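Local coordinates for protein Eps1p (Saccharomyces cerevisiae, PDB 4TW5) that is a yeast protein of the thioredoxin-fold, protein disulfide isomerase-like family, its modelled part holding probably two thioredoxin-like domains, at residues R115-D129 / R185-D197. Numbering follows the deposited sequence.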
ATOM      1  N   ARG A 115     -30.176 -30.636  -3.860  1.00 24.81           N
ATOM      2  CA  ARG A 115     -29.142 -30.290  -4.840  1.00 31.33           C
ATOM      3  C   ARG A 115     -27.871 -29.738  -4.172  1.00 29.71           C
ATOM      4  O   ARG A 115     -26.767 -30.065  -4.566  1.00 29.49           O
ATOM      5  CB  ARG A 115     -29.658 -29.275  -5.856  1.00 31.74           C
ATOM      6  CG  ARG A 115     -30.715 -29.819  -6.787  1.00 28.88           C
ATOM      7  CD  ARG A 115     -31.285 -28.717  -7.609  1.00 29.41           C
ATOM      8  NE  ARG A 115     -32.232 -29.193  -8.600  1.00 43.83           N
ATOM      9  CZ  ARG A 115     -33.082 -28.404  -9.246  1.00 44.47           C
ATOM     10  NH1 ARG A 115     -33.085 -27.102  -8.994  1.00 41.97           N
ATOM     11  NH2 ARG A 115     -33.915 -28.913 -10.149  1.00 45.60           N
ATOM     12  N   ARG A 116     -28.045 -28.910  -3.155  1.00 32.00           N
ATOM     13  CA  ARG A 116     -26.914 -28.341  -2.424  1.00 38.05           C
ATOM     14  C   ARG A 116     -26.044 -29.463  -1.820  1.00 33.14           C
ATOM     15  O   ARG A 116     -24.835 -29.492  -1.993  1.00 29.58           O
ATOM     16  CB  ARG A 116     -27.443 -27.377  -1.349  1.00 31.33           C
ATOM     17  CG  ARG A 116     -26.484 -26.288  -0.936  1.00 37.20           C
ATOM     18  CD  ARG A 116     -27.119 -25.308   0.063  1.00 31.75           C
ATOM     19  NE  ARG A 116     -28.313 -24.713  -0.500  1.00 34.81           N
ATOM     20  CZ  ARG A 116     -29.531 -24.876  -0.005  1.00 32.37           C
ATOM     21  NH1 ARG A 116     -29.711 -25.583   1.094  1.00 33.73           N
ATOM     22  NH2 ARG A 116     -30.564 -24.320  -0.611  1.00 34.09           N
ATOM     23  N   GLU A 117     -26.696 -30.419  -1.171  1.00 30.60           N
ATOM     24  CA  GLU A 117     -26.030 -31.502  -0.491  1.00 28.60           C
ATOM     25  C   GLU A 117     -25.378 -32.527  -1.397  1.00 29.95           C
ATOM     26  O   GLU A 117     -24.466 -33.228  -0.968  1.00 32.35           O
ATOM     27  CB  GLU A 117     -27.019 -32.205   0.441  1.00 25.22           C
ATOM     28  CG  GLU A 117     -27.446 -31.291   1.600  1.00 32.74           C
ATOM     29  CD  GLU A 117     -26.267 -30.676   2.362  1.00 36.74           C
ATOM     30  OE1 GLU A 117     -25.237 -31.364   2.587  1.00 33.79           O
ATOM     31  OE2 GLU A 117     -26.368 -29.482   2.714  1.00 40.64           O
ATOM     32  N   SER A 118     -25.858 -32.656  -2.626  1.00 28.60           N
ATOM     33  CA  SER A 118     -25.241 -33.580  -3.562  1.00 31.84           C
ATOM     34  C   SER A 118     -23.860 -33.076  -3.982  1.00 35.33           C
ATOM     35  O   SER A 118     -23.022 -33.848  -4.426  1.00 30.81           O
ATOM     36  CB  SER A 118     -26.117 -33.793  -4.800  1.00 31.23           C
ATOM     37  OG  SER A 118     -25.842 -32.807  -5.761  1.00 35.60           O
ATOM     38  N   MET A 119     -23.608 -31.785  -3.816  1.00 36.74           N
ATOM     39  CA  MET A 119     -22.328 -31.239  -4.247  1.00 35.23           C
ATOM     40  C   MET A 119     -21.316 -31.134  -3.123  1.00 35.94           C
ATOM     41  O   MET A 119     -20.229 -30.608  -3.309  1.00 39.45           O
ATOM     42  CB  MET A 119     -22.525 -29.880  -4.892  1.00 34.32           C
ATOM     43  CG  MET A 119     -22.668 -29.995  -6.388  1.00 32.72           C
ATOM     44  SD  MET A 119     -23.407 -28.507  -6.927  1.00 41.90           S
ATOM     45  CE  MET A 119     -22.492 -28.059  -8.388  1.00 43.87           C
ATOM     46  N   ASP A 120     -21.688 -31.613  -1.948  1.00 34.89           N
ATOM     47  CA  ASP A 120     -20.742 -31.797  -0.868  1.00 31.93           C
ATOM     48  C   ASP A 120     -20.079 -33.175  -1.015  1.00 35.17           C
ATOM     49  O   ASP A 120     -20.704 -34.195  -0.731  1.00 37.74           O
ATOM     50  CB  ASP A 120     -21.469 -31.635   0.467  1.00 26.26           C
ATOM     51  CG  ASP A 120     -20.534 -31.557   1.657  1.00 36.85           C
ATOM     52  OD1 ASP A 120     -19.390 -32.109   1.623  1.00 30.41           O
ATOM     53  OD2 ASP A 120     -20.968 -30.922   2.642  1.00 34.50           O
ATOM     54  N   PRO A 121     -18.786 -33.200  -1.395  1.00 37.02           N
ATOM     55  CA  PRO A 121     -18.082 -34.449  -1.705  1.00 32.35           C
ATOM     56  C   PRO A 121     -17.994 -35.353  -0.504  1.00 37.12           C
ATOM     57  O   PRO A 121     -17.846 -36.551  -0.686  1.00 35.78           O
ATOM     58  CB  PRO A 121     -16.687 -33.989  -2.133  1.00 35.30           C
ATOM     59  CG  PRO A 121     -16.797 -32.526  -2.350  1.00 36.20           C
ATOM     60  CD  PRO A 121     -17.872 -32.050  -1.434  1.00 31.82           C
ATOM     61  N   ASN A 122     -18.062 -34.786   0.700  1.00 35.77           N
ATOM     62  CA  ASN A 122     -17.928 -35.584   1.918  1.00 33.15           C
ATOM     63  C   ASN A 122     -19.164 -36.444   2.195  1.00 37.43           C
ATOM     64  O   ASN A 122     -19.083 -37.418   2.938  1.00 38.03           O
ATOM     65  CB  ASN A 122     -17.695 -34.670   3.136  1.00 36.27           C
ATOM     66  CG  ASN A 122     -16.494 -33.729   2.965  1.00 38.61           C
ATOM     67  OD1 ASN A 122     -15.338 -34.170   2.995  1.00 32.55           O
ATOM     68  ND2 ASN A 122     -16.769 -32.425   2.783  1.00 27.94           N
ATOM     69  N   ASN A 123     -20.299 -36.102   1.576  1.00 33.01           N
ATOM     70  CA  ASN A 123     -21.553 -36.801   1.849  1.00 34.67           C
ATOM     71  C   ASN A 123     -21.549 -38.202   1.239  1.00 32.99           C
ATOM     72  O   ASN A 123     -22.037 -39.167   1.839  1.00 30.46           O
ATOM     73  CB  ASN A 123     -22.755 -35.987   1.361  1.00 31.58           C
ATOM     74  CG  ASN A 123     -23.120 -34.840   2.327  1.00 28.41           C
ATOM     75  OD1 ASN A 123     -22.810 -34.895   3.511  1.00 29.06           O
ATOM     76  ND2 ASN A 123     -23.807 -33.824   1.818  1.00 27.68           N
ATOM     77  N   LEU A 124     -21.034 -38.314   0.028  1.00 29.26           N
ATOM     78  CA  LEU A 124     -20.910 -39.640  -0.562  1.00 43.34           C
ATOM     79  C   LEU A 124     -19.455 -39.973  -0.840  1.00 40.65           C
ATOM     80  O   LEU A 124     -19.166 -40.919  -1.563  1.00 45.53           O
ATOM     81  CB  LEU A 124     -21.739 -39.744  -1.842  1.00 33.24           C
ATOM     82  CG  LEU A 124     -23.213 -39.927  -1.514  1.00 39.57           C
ATOM     83  CD1 LEU A 124     -24.046 -40.096  -2.779  1.00 37.97           C
ATOM     84  CD2 LEU A 124     -23.381 -41.130  -0.588  1.00 35.05           C
ATOM     85  N   ASP A 125     -18.556 -39.213  -0.216  1.00 43.62           N
ATOM     86  CA  ASP A 125     -17.114 -39.326  -0.447  1.00 44.58           C
ATOM     87  C   ASP A 125     -16.830 -39.478  -1.925  1.00 41.48           C
ATOM     88  O   ASP A 125     -16.211 -40.445  -2.356  1.00 48.41           O
ATOM     89  CB  ASP A 125     -16.519 -40.480   0.367  1.00 47.22           C
ATOM     90  CG  ASP A 125     -16.781 -40.323   1.861  1.00 53.56           C
ATOM     91  OD1 ASP A 125     -16.351 -39.297   2.449  1.00 50.53           O
ATOM     92  OD2 ASP A 125     -17.441 -41.209   2.441  1.00 64.38           O
ATOM     93  N   THR A 126     -17.322 -38.515  -2.695  1.00 39.10           N
ATOM     94  CA  THR A 126     -17.027 -38.428  -4.118  1.00 39.47           C
ATOM     95  C   THR A 126     -15.824 -37.512  -4.301  1.00 38.11           C
ATOM     96  O   THR A 126     -15.372 -36.870  -3.359  1.00 41.29           O
ATOM     97  CB  THR A 126     -18.229 -37.902  -4.941  1.00 41.69           C
ATOM     98  OG1 THR A 126     -18.486 -36.533  -4.617  1.00 34.42           O
ATOM     99  CG2 THR A 126     -19.468 -38.752  -4.686  1.00 40.80           C
ATOM    100  N   ASP A 127     -15.334 -37.421  -5.525  1.00 38.35           N
ATOM    101  CA  ASP A 127     -14.059 -36.773  -5.780  1.00 37.26           C
ATOM    102  C   ASP A 127     -14.188 -35.364  -6.307  1.00 33.07           C
ATOM    103  O   ASP A 127     -14.522 -35.159  -7.472  1.00 36.28           O
ATOM    104  CB  ASP A 127     -13.282 -37.629  -6.786  1.00 40.85           C
ATOM    105  CG  ASP A 127     -11.909 -37.088  -7.085  1.00 41.37           C
ATOM    106  OD1 ASP A 127     -11.340 -36.340  -6.251  1.00 40.95           O
ATOM    107  OD2 ASP A 127     -11.417 -37.395  -8.188  1.00 37.27           O
ATOM    108  N   LEU A 128     -13.838 -34.404  -5.461  1.00 26.06           N
ATOM    109  CA  LEU A 128     -13.965 -32.979  -5.768  1.00 30.83           C
ATOM    110  C   LEU A 128     -13.087 -32.526  -6.942  1.00 31.10           C
ATOM    111  O   LEU A 128     -13.430 -31.573  -7.635  1.00 38.61           O
ATOM    112  CB  LEU A 128     -13.651 -32.146  -4.526  1.00 29.79           C
ATOM    113  CG  LEU A 128     -13.891 -30.642  -4.581  1.00 24.69           C
ATOM    114  CD1 LEU A 128     -15.397 -30.308  -4.785  1.00 30.88           C
ATOM    115  CD2 LEU A 128     -13.307 -29.977  -3.347  1.00 20.33           C
ATOM    116  N   ASP A 129     -11.971 -33.215  -7.172  1.00 34.71           N
ATOM    117  CA  ASP A 129     -11.057 -32.911  -8.289  1.00 32.82           C
ATOM    118  C   ASP A 129     -11.685 -33.056  -9.671  1.00 34.11           C
ATOM    119  O   ASP A 129     -11.193 -32.490 -10.638  1.00 33.91           O
ATOM    120  CB  ASP A 129      -9.844 -33.850  -8.258  1.00 35.57           C
ATOM    121  CG  ASP A 129      -8.822 -33.497  -7.201  1.00 45.87           C
ATOM    122  OD1 ASP A 129      -9.146 -32.829  -6.188  1.00 43.94           O
ATOM    123  OD2 ASP A 129      -7.676 -33.983  -7.374  1.00 48.20           O
ATOM    124  N   ARG A 185     -10.261 -26.291  -0.354  1.00 27.00           N
ATOM    125  CA  ARG A 185     -11.234 -27.348  -0.513  1.00 23.87           C
ATOM    126  C   ARG A 185     -12.597 -26.806  -0.128  1.00 28.76           C
ATOM    127  O   ARG A 185     -13.582 -26.983  -0.848  1.00 28.04           O
ATOM    128  CB  ARG A 185     -10.880 -28.553   0.364  1.00 21.51           C
ATOM    129  CG  ARG A 185     -11.857 -29.685   0.203  1.00 26.46           C
ATOM    130  CD  ARG A 185     -11.369 -30.930   0.841  1.00 23.76           C
ATOM    131  NE  ARG A 185     -11.634 -32.046  -0.056  1.00 40.16           N
ATOM    132  CZ  ARG A 185     -12.593 -32.945   0.107  1.00 28.85           C
ATOM    133  NH1 ARG A 185     -13.381 -32.906   1.171  1.00 40.47           N
ATOM    134  NH2 ARG A 185     -12.726 -33.904  -0.779  1.00 36.78           N
ATOM    135  N   THR A 186     -12.634 -26.160   1.035  1.00 21.26           N
ATOM    136  CA  THR A 186     -13.835 -25.558   1.562  1.00 25.52           C
ATOM    137  C   THR A 186     -14.408 -24.526   0.597  1.00 23.72           C
ATOM    138  O   THR A 186     -15.613 -24.526   0.345  1.00 27.79           O
ATOM    139  CB  THR A 186     -13.568 -24.936   2.922  1.00 26.18           C
ATOM    140  OG1 THR A 186     -13.074 -25.955   3.789  1.00 26.35           O
ATOM    141  CG2 THR A 186     -14.823 -24.401   3.522  1.00 24.69           C
ATOM    142  N   TRP A 187     -13.555 -23.673   0.032  1.00 22.96           N
ATOM    143  CA  TRP A 187     -14.035 -22.636  -0.868  1.00 18.26           C
ATOM    144  C   TRP A 187     -14.635 -23.188  -2.164  1.00 25.20           C
ATOM    145  O   TRP A 187     -15.648 -22.683  -2.663  1.00 22.68           O
ATOM    146  CB  TRP A 187     -12.931 -21.648  -1.183  1.00 17.69           C
ATOM    147  CG  TRP A 187     -13.455 -20.499  -1.934  1.00 19.96           C
ATOM    148  CD1 TRP A 187     -13.183 -20.177  -3.227  1.00 20.87           C
ATOM    149  CD2 TRP A 187     -14.407 -19.531  -1.462  1.00 16.29           C
ATOM    150  NE1 TRP A 187     -13.879 -19.057  -3.586  1.00 25.23           N
ATOM    151  CE2 TRP A 187     -14.667 -18.653  -2.538  1.00 17.57           C
ATOM    152  CE3 TRP A 187     -15.082 -19.340  -0.245  1.00 18.48           C
ATOM    153  CZ2 TRP A 187     -15.561 -17.567  -2.439  1.00 16.65           C
ATOM    154  CZ3 TRP A 187     -15.992 -18.239  -0.136  1.00 19.40           C
ATOM    155  CH2 TRP A 187     -16.199 -17.365  -1.234  1.00 17.36           C
ATOM    156  N   LYS A 188     -14.017 -24.232  -2.696  1.00 23.49           N
ATOM    157  CA  LYS A 188     -14.520 -24.895  -3.877  1.00 25.35           C
ATOM    158  C   LYS A 188     -15.896 -25.517  -3.617  1.00 24.20           C
ATOM    159  O   LYS A 188     -16.800 -25.379  -4.419  1.00 23.57           O
ATOM    160  CB  LYS A 188     -13.532 -25.975  -4.323  1.00 27.87           C
ATOM    161  CG  LYS A 188     -13.916 -26.711  -5.593  1.00 30.68           C
ATOM    162  CD  LYS A 188     -12.734 -27.528  -6.043  1.00 31.72           C
ATOM    163  CE  LYS A 188     -13.003 -28.264  -7.327  1.00 33.06           C
ATOM    164  NZ  LYS A 188     -11.779 -28.974  -7.768  1.00 29.05           N
ATOM    165  N   ILE A 189     -16.058 -26.172  -2.475  1.00 23.60           N
ATOM    166  CA  ILE A 189     -17.326 -26.804  -2.144  1.00 23.85           C
ATOM    167  C   ILE A 189     -18.422 -25.712  -1.993  1.00 28.06           C
ATOM    168  O   ILE A 189     -19.487 -25.802  -2.608  1.00 28.64           O
ATOM    169  CB  ILE A 189     -17.187 -27.662  -0.849  1.00 22.77           C
ATOM    170  CG1 ILE A 189     -16.183 -28.791  -1.063  1.00 24.96           C
ATOM    171  CG2 ILE A 189     -18.504 -28.259  -0.426  1.00 26.62           C
ATOM    172  CD1 ILE A 189     -15.760 -29.506   0.220  1.00 24.12           C
ATOM    173  N   ILE A 190     -18.102 -24.653  -1.256  1.00 22.44           N
ATOM    174  CA  ILE A 190     -18.957 -23.481  -1.126  1.00 19.77           C
ATOM    175  C   ILE A 190     -19.349 -22.898  -2.461  1.00 23.67           C
ATOM    176  O   ILE A 190     -20.505 -22.469  -2.626  1.00 28.59           O
ATOM    177  CB  ILE A 190     -18.277 -22.402  -0.294  1.00 21.83           C
ATOM    178  CG1 ILE A 190     -18.111 -22.900   1.135  1.00 27.12           C
ATOM    179  CG2 ILE A 190     -19.033 -21.096  -0.340  1.00 13.46           C
ATOM    180  CD1 ILE A 190     -17.145 -22.091   1.946  1.00 26.76           C
ATOM    181  N   SER A 191     -18.414 -22.822  -3.405  1.00 19.32           N
ATOM    182  CA  SER A 191     -18.745 -22.207  -4.686  1.00 19.29           C
ATOM    183  C   SER A 191     -19.781 -23.045  -5.441  1.00 27.67           C
ATOM    184  O   SER A 191     -20.695 -22.507  -6.051  1.00 24.93           O
ATOM    185  CB  SER A 191     -17.514 -22.011  -5.550  1.00 26.78           C
ATOM    186  OG  SER A 191     -17.101 -23.229  -6.132  1.00 28.48           O
ATOM    187  N   ARG A 192     -19.654 -24.363  -5.367  1.00 29.35           N
ATOM    188  CA  ARG A 192     -20.563 -25.219  -6.103  1.00 33.05           C
ATOM    189  C   ARG A 192     -21.933 -25.269  -5.422  1.00 28.84           C
ATOM    190  O   ARG A 192     -22.931 -25.270  -6.089  1.00 28.78           O
ATOM    191  CB  ARG A 192     -19.974 -26.616  -6.253  1.00 27.44           C
ATOM    192  CG  ARG A 192     -18.899 -26.687  -7.349  1.00 35.26           C
ATOM    193  CD  ARG A 192     -18.126 -28.025  -7.377  1.00 33.91           C
ATOM    194  NE  ARG A 192     -18.918 -29.258  -7.492  1.00 33.08           N
ATOM    195  CZ  ARG A 192     -19.535 -29.671  -8.597  1.00 33.92           C
ATOM    196  NH1 ARG A 192     -19.469 -28.958  -9.705  1.00 34.21           N
ATOM    197  NH2 ARG A 192     -20.196 -30.817  -8.596  1.00 32.30           N
ATOM    198  N   GLN A 193     -21.978 -25.292  -4.103  1.00 24.50           N
ATOM    199  CA  GLN A 193     -23.257 -25.320  -3.412  1.00 31.13           C
ATOM    200  C   GLN A 193     -24.046 -24.021  -3.643  1.00 31.87           C
ATOM    201  O   GLN A 193     -25.246 -24.061  -3.893  1.00 32.94           O
ATOM    202  CB  GLN A 193     -23.036 -25.576  -1.915  1.00 32.13           C
ATOM    203  CG  GLN A 193     -22.570 -27.004  -1.608  1.00 30.15           C
ATOM    204  CD  GLN A 193     -22.476 -27.270  -0.116  1.00 32.60           C
ATOM    205  OE1 GLN A 193     -21.879 -26.495   0.614  1.00 28.98           O
ATOM    206  NE2 GLN A 193     -23.066 -28.363   0.340  1.00 29.80           N
ATOM    207  N   LEU A 194     -23.356 -22.882  -3.637  1.00 32.44           N
ATOM    208  CA  LEU A 194     -24.010 -21.599  -3.829  1.00 24.74           C
ATOM    209  C   LEU A 194     -24.452 -21.414  -5.265  1.00 28.94           C
ATOM    210  O   LEU A 194     -25.333 -20.593  -5.549  1.00 28.43           O
ATOM    211  CB  LEU A 194     -23.105 -20.440  -3.416  1.00 20.77           C
ATOM    212  CG  LEU A 194     -23.030 -20.266  -1.900  1.00 29.22           C
ATOM    213  CD1 LEU A 194     -22.127 -19.088  -1.516  1.00 27.78           C
ATOM    214  CD2 LEU A 194     -24.420 -20.124  -1.291  1.00 19.02           C
ATOM    215  N   ALA A 195     -23.820 -22.133  -6.178  1.00 23.88           N
ATOM    216  CA  ALA A 195     -24.211 -22.046  -7.571  1.00 29.62           C
ATOM    217  C   ALA A 195     -25.659 -22.550  -7.818  1.00 31.67           C
ATOM    218  O   ALA A 195     -26.330 -22.062  -8.715  1.00 26.92           O
ATOM    219  CB  ALA A 195     -23.227 -22.818  -8.433  1.00 29.23           C
ATOM    220  N   VAL A 196     -26.125 -23.505  -7.015  1.00 33.60           N
ATOM    221  CA  VAL A 196     -27.503 -24.014  -7.091  1.00 28.41           C
ATOM    222  C   VAL A 196     -28.475 -22.896  -6.778  1.00 35.64           C
ATOM    223  O   VAL A 196     -29.552 -22.795  -7.373  1.00 40.16           O
ATOM    224  CB  VAL A 196     -27.745 -25.198  -6.110  1.00 29.83           C
ATOM    225  CG1 VAL A 196     -29.247 -25.472  -5.904  1.00 26.69           C
ATOM    226  CG2 VAL A 196     -27.033 -26.441  -6.592  1.00 32.30           C
ATOM    227  N   ASP A 197     -28.091 -22.038  -5.843  1.00 33.64           N
ATOM    228  CA  ASP A 197     -28.957 -20.933  -5.464  1.00 33.35           C
ATOM    229  C   ASP A 197     -28.682 -19.708  -6.288  1.00 28.68           C
ATOM    230  O   ASP A 197     -29.175 -18.628  -5.985  1.00 33.81           O
ATOM    231  CB  ASP A 197     -28.789 -20.618  -3.994  1.00 31.34           C
ATOM    232  CG  ASP A 197     -29.373 -21.697  -3.123  1.00 39.41           C
ATOM    233  OD1 ASP A 197     -30.550 -22.068  -3.365  1.00 39.88           O
ATOM    234  OD2 ASP A 197     -28.646 -22.190  -2.232  1.00 36.77           O
TER
HETATM  235  O   HOH W   1     -23.016 -29.538   2.685  1.00 33.27           O
HETATM  236  O   HOH W   2     -18.885 -31.499  -6.235  1.00 33.22           O
HETATM  237  O   HOH W   3     -13.767 -31.439   3.137  1.00 35.14           O
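The C-terminal end of helix 107-118 comes closest to helix 180-196 where R116 and Q193 bring their CA atoms to 4.8 Å; beyond it the chain follows that helix toward R185 as far as N122, swings away, and returns at L128. At the close point Q193 sends NE2 to R116 O (3.1 Å), which lies almost in its amide plane, although the donor sits above the carbonyl plane; M119 N reaches the same oxygen from the opposite face. Q193 OE1 is taken by S258, so both ends of the amide are engaged, fixing its rotation. R116, its CG anti to the backbone N (chi1 -154°), lays its guanidinium nearly coplanar with the D197 carboxylate, and NE meets the syn lone pair of OD2 at 3.1 Å. Three residues after R116, M119 lays its methyl CE over the centre of the R192 guanidinium, 3.3 Å above its plane. P121 CD packs on I189 CG1 at 3.7 Å, and L128 CD2, from the short 3-10 turn at 128-129, reaches the same CG1. K188, extended beyond CG, runs alongside the L128 side chain (CD to CG 3.6 Å) to bond L128 O through NZ, an amine that also forms a salt bridge with D169. At the far end R185 NH1 donates to N122 OD1 at 3.0 Å, while D120, N-cap of the short helix 121-124, accepts from N122 N and ND2 through OD1. The end of one helix and the chain leaving it thus lie along helix 180-196, consistent with an interface between tandem thioredoxin and thioredoxin-like domains, as in the protein disulfide isomerase family.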